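Local coordinates for oxysterol-binding protein homolog 1 (Saccharomyces cerevisiae, PDB 5H28) that carries lipids, sterols among them, between membranes, its ankyrin-repeat domain targeting it to the nucleus-vacuole junction by binding NVJ1, at residues 77-81 / 108-112; 121-125 / 136-140. All blocks are in the same frame, centred on the assembly; numbering follows the deposited sequence.

Contact 1: residues 77-81 / 108-112; sequences LDLNE and QPTIN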
# COMPACT_ATOMS: atom_id res chain seq x y z
N LEU A 77 -9.84 2.30 13.55
CA LEU A 77 -10.49 1.52 12.52
C LEU A 77 -9.60 1.39 11.30
O LEU A 77 -8.95 2.36 10.88
CB LEU A 77 -11.83 2.16 12.14
CG LEU A 77 -12.79 2.35 13.32
CD1 LEU A 77 -14.10 2.93 12.81
CD2 LEU A 77 -13.03 1.01 14.02
N ASP A 78 -9.56 0.19 10.75
CA ASP A 78 -8.76 -0.12 9.58
C ASP A 78 -9.61 0.13 8.34
O ASP A 78 -10.65 -0.51 8.15
CB ASP A 78 -8.33 -1.59 9.63
CG ASP A 78 -7.33 -1.94 8.55
OD1 ASP A 78 -7.13 -1.13 7.61
OD2 ASP A 78 -6.74 -3.04 8.64
N LEU A 79 -9.18 1.07 7.51
CA LEU A 79 -9.91 1.38 6.29
C LEU A 79 -9.95 0.16 5.38
O LEU A 79 -10.84 0.01 4.55
CB LEU A 79 -9.22 2.55 5.57
CG LEU A 79 -10.08 3.52 4.78
CD1 LEU A 79 -11.16 4.10 5.68
CD2 LEU A 79 -9.20 4.63 4.22
N ASN A 80 -8.98 -0.74 5.57
CA ASN A 80 -8.86 -1.94 4.76
C ASN A 80 -9.21 -3.23 5.50
O ASN A 80 -8.74 -4.31 5.13
CB ASN A 80 -7.44 -2.01 4.21
CG ASN A 80 -7.01 -0.70 3.59
OD1 ASN A 80 -7.63 -0.23 2.63
ND2 ASN A 80 -5.96 -0.09 4.13
N GLU A 81 -10.02 -3.11 6.54
CA GLU A 81 -10.47 -4.25 7.34
C GLU A 81 -11.12 -5.30 6.43
O GLU A 81 -11.95 -4.96 5.59
CB GLU A 81 -11.51 -3.78 8.36
CG GLU A 81 -12.12 -4.88 9.24
CD GLU A 81 -11.25 -5.24 10.42
OE1 GLU A 81 -10.52 -4.36 10.91
OE2 GLU A 81 -11.32 -6.40 10.88
N GLN A 108 -8.31 8.49 0.41
CA GLN A 108 -7.75 8.45 1.75
C GLN A 108 -6.30 7.99 1.78
O GLN A 108 -5.91 7.09 1.03
CB GLN A 108 -8.59 7.54 2.65
CG GLN A 108 -10.04 7.98 2.74
CD GLN A 108 -10.16 9.47 3.02
OE1 GLN A 108 -9.75 9.94 4.08
NE2 GLN A 108 -10.70 10.21 2.07
N PRO A 109 -5.48 8.59 2.65
CA PRO A 109 -4.06 8.28 2.81
C PRO A 109 -3.71 6.81 3.03
O PRO A 109 -2.73 6.31 2.48
CB PRO A 109 -3.65 9.14 4.00
CG PRO A 109 -4.53 10.33 3.86
CD PRO A 109 -5.87 9.71 3.53
N THR A 110 -4.52 6.11 3.82
CA THR A 110 -4.23 4.71 4.13
C THR A 110 -4.97 3.65 3.32
O THR A 110 -4.88 2.47 3.64
CB THR A 110 -4.50 4.41 5.62
OG1 THR A 110 -5.90 4.56 5.89
CG2 THR A 110 -3.72 5.36 6.51
N ILE A 111 -5.69 4.06 2.29
CA ILE A 111 -6.44 3.09 1.49
C ILE A 111 -5.52 2.12 0.74
O ILE A 111 -4.43 2.49 0.31
CB ILE A 111 -7.36 3.80 0.46
CG1 ILE A 111 -8.42 2.82 -0.06
CG2 ILE A 111 -6.55 4.35 -0.70
CD1 ILE A 111 -9.45 2.41 0.98
N ASN A 112 -5.96 0.87 0.63
CA ASN A 112 -5.22 -0.12 -0.14
C ASN A 112 -6.26 -0.78 -1.04
O ASN A 112 -6.96 -1.70 -0.63
CB ASN A 112 -4.58 -1.19 0.75
CG ASN A 112 -3.81 -2.21 -0.07
OD1 ASN A 112 -3.78 -2.13 -1.30
ND2 ASN A 112 -3.18 -3.17 0.60
O HOH W 1 -6.50 2.51 7.71
O HOH W 2 -9.48 -1.38 1.12
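Two loops of the ankyrin-repeat domain meet here, the turn 78-81 ahead of helix 89-95 and the turn 108-111 that follows helix 99-106, and Asn80 joins them with both ends of its side-chain amide. Its ND2 donates to Thr110 O at 2.8 Å, with an N-H...O angle of 162° and the carbonyl oxygen close to the amide plane. Its OD1 accepts from Asn112 N, also at 2.8 Å; this donor stands above the carbonyl plane, and the bond is less straight. A water donates hydrogen bonds to OD1 and to Asn112 O, so OD1 is gripped twice. With CG anti to its own carbonyl carbon (chi1 -48°), Asn80 reaches across to the backbone of 110-112, where its amide meets one acceptor and one donor. An Asx turn, Asp78 OD1 accepting from Asn80 N, holds the backbone from which this side chain starts.

Beside this polar link, Leu79 turns its CD2 branch to the other loop. CD2 rests against Gln108 CB at 3.4 Å and near Ile111 CD1, while Val61, Leu45 and Leu105 from three helices also touch Leu79. The amide of Gln108 is spent on its own helix end, NE2 donating to Phe104 O. A second water bridges the segments, accepting from Leu79 N at 3.0 Å and hydrogen-bonded to Thr110 OG1 at 2.8 Å.

Contact 2: residues 121-125 / 136-140; sequences LQAIE and MQVKR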
# COMPACT_ATOMS: atom_id res chain seq x y z
N LEU A 121 -10.62 -11.52 -5.64
CA LEU A 121 -11.04 -10.34 -6.37
C LEU A 121 -10.69 -9.02 -5.70
O LEU A 121 -10.72 -8.91 -4.47
CB LEU A 121 -12.56 -10.37 -6.58
CG LEU A 121 -13.13 -11.52 -7.40
CD1 LEU A 121 -14.64 -11.57 -7.27
CD2 LEU A 121 -12.71 -11.35 -8.85
N GLN A 122 -10.34 -8.04 -6.52
CA GLN A 122 -10.05 -6.70 -6.02
C GLN A 122 -11.39 -5.97 -6.04
O GLN A 122 -12.31 -6.39 -6.74
CB GLN A 122 -9.06 -5.97 -6.93
CG GLN A 122 -7.62 -6.38 -6.72
CD GLN A 122 -6.66 -5.60 -7.59
OE1 GLN A 122 -6.86 -4.41 -7.84
NE2 GLN A 122 -5.61 -6.26 -8.06
N ALA A 123 -11.49 -4.88 -5.29
CA ALA A 123 -12.73 -4.12 -5.23
C ALA A 123 -13.24 -3.70 -6.61
O ALA A 123 -14.44 -3.77 -6.87
CB ALA A 123 -12.55 -2.90 -4.34
N ILE A 124 -12.34 -3.28 -7.49
CA ILE A 124 -12.77 -2.83 -8.81
C ILE A 124 -13.51 -3.92 -9.58
O ILE A 124 -14.40 -3.63 -10.38
CB ILE A 124 -11.57 -2.31 -9.65
CG1 ILE A 124 -12.08 -1.76 -10.99
CG2 ILE A 124 -10.54 -3.42 -9.86
CD1 ILE A 124 -11.02 -1.05 -11.81
N GLU A 125 -13.15 -5.18 -9.33
CA GLU A 125 -13.79 -6.30 -10.00
C GLU A 125 -15.17 -6.62 -9.44
O GLU A 125 -15.88 -7.47 -9.97
CB GLU A 125 -12.91 -7.55 -9.90
CG GLU A 125 -11.51 -7.36 -10.42
CD GLU A 125 -10.67 -8.60 -10.22
OE1 GLU A 125 -10.80 -9.55 -11.03
OE2 GLU A 125 -9.90 -8.64 -9.25
N MET A 136 -12.54 4.05 -10.88
CA MET A 136 -11.56 3.42 -10.01
C MET A 136 -10.26 3.18 -10.77
O MET A 136 -9.17 3.33 -10.21
CB MET A 136 -12.10 2.09 -9.48
CG MET A 136 -13.30 2.26 -8.56
SD MET A 136 -13.91 0.67 -7.94
CE MET A 136 -12.67 0.29 -6.71
N GLN A 137 -10.38 2.81 -12.04
CA GLN A 137 -9.22 2.55 -12.88
C GLN A 137 -8.42 3.83 -13.11
O GLN A 137 -7.20 3.82 -13.03
CB GLN A 137 -9.68 1.98 -14.23
CG GLN A 137 -8.55 1.67 -15.20
CD GLN A 137 -7.65 0.56 -14.71
OE1 GLN A 137 -8.11 -0.57 -14.50
NE2 GLN A 137 -6.37 0.86 -14.51
N VAL A 138 -9.13 4.92 -13.39
CA VAL A 138 -8.47 6.19 -13.62
C VAL A 138 -7.81 6.70 -12.34
O VAL A 138 -6.68 7.18 -12.38
CB VAL A 138 -9.47 7.24 -14.16
CG1 VAL A 138 -8.79 8.59 -14.31
CG2 VAL A 138 -10.02 6.79 -15.50
N LYS A 139 -8.50 6.58 -11.21
CA LYS A 139 -7.92 7.03 -9.95
C LYS A 139 -6.67 6.21 -9.62
O LYS A 139 -5.67 6.75 -9.15
CB LYS A 139 -8.94 6.93 -8.81
CG LYS A 139 -9.92 8.09 -8.78
CD LYS A 139 -10.83 8.00 -7.57
CE LYS A 139 -11.65 9.27 -7.40
NZ LYS A 139 -10.79 10.45 -7.12
N ARG A 140 -6.72 4.91 -9.88
CA ARG A 140 -5.56 4.08 -9.62
C ARG A 140 -4.40 4.47 -10.53
O ARG A 140 -3.25 4.57 -10.07
CB ARG A 140 -5.87 2.60 -9.82
CG ARG A 140 -4.61 1.74 -9.76
CD ARG A 140 -4.89 0.26 -9.77
NE ARG A 140 -5.51 -0.19 -8.53
CZ ARG A 140 -5.79 -1.46 -8.26
NH1 ARG A 140 -6.35 -1.79 -7.11
NH2 ARG A 140 -5.50 -2.41 -9.15
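Arg140, on the long helix 130-156, reaches the turn at 122-125 in the ankyrin-repeat domain and holds Gln122 end-on. NH1 and NH2 both donate to the single oxygen OE1 of Gln122, each at 2.8 Å, in a forked grip whose N-H...O angles are bent to about 140°. OE1 sits at the guanidinium edge, near its plane, yet the Gln122 amide is turned well out of that plane. NH2 lies in the carbonyl plane, on a lone pair of OE1, whereas NH1 comes in tilted from that plane. The inner nitrogen, NE, is taken by Asp113 in a salt bridge, which leaves the guanidinium held on two sides and probably fixes its rotation.

Next to this polar pair, Ile124 and Met136 lie alongside each other and run in opposing senses. Ile124 runs out with CG1 anti to its backbone N (chi1 -176°), bringing CD1 alongside Met136 CB at 4.1 Å and up to the helix backbone at Gln137 N. Coming the other way, the thioether bends at its last torsion and lays CE beside Ile124 N at 3.7 Å, with Ala123 CB within 4.0 Å of the same methyl. Val102 and Leu106 of helix 99-106 back Met136, and Leu90 and His91 of helix 89-95 back Ala123.

The turn that presents these groups is itself tied: Glu125 N bonds to Gln122 O, and Glu125 OE2 accepts from Gln122 N at 2.8 Å, nearly straight at 171°.

Along the chain contact 1 closes before contact 2 opens. Their centres lie about 15 Å apart and their nearest atoms about 6 Å, without touching. Helix 99-106 is common ground, packing through Leu105 on contact 1 and through Val102 and Leu106 on contact 2. Asp113, directly after segment 108-112, is the salt-bridge partner of Arg140, so the chain leaving the first contact reaches the second. Contact 1 joins the loop before helix 89-95 to the loop after helix 99-106, whereas contact 2 sets the long helix 130-156 against the turn 122-125 that precedes it. Both belong to the ankyrin-repeat domain, whose repeats are required for targeting through NVJ1.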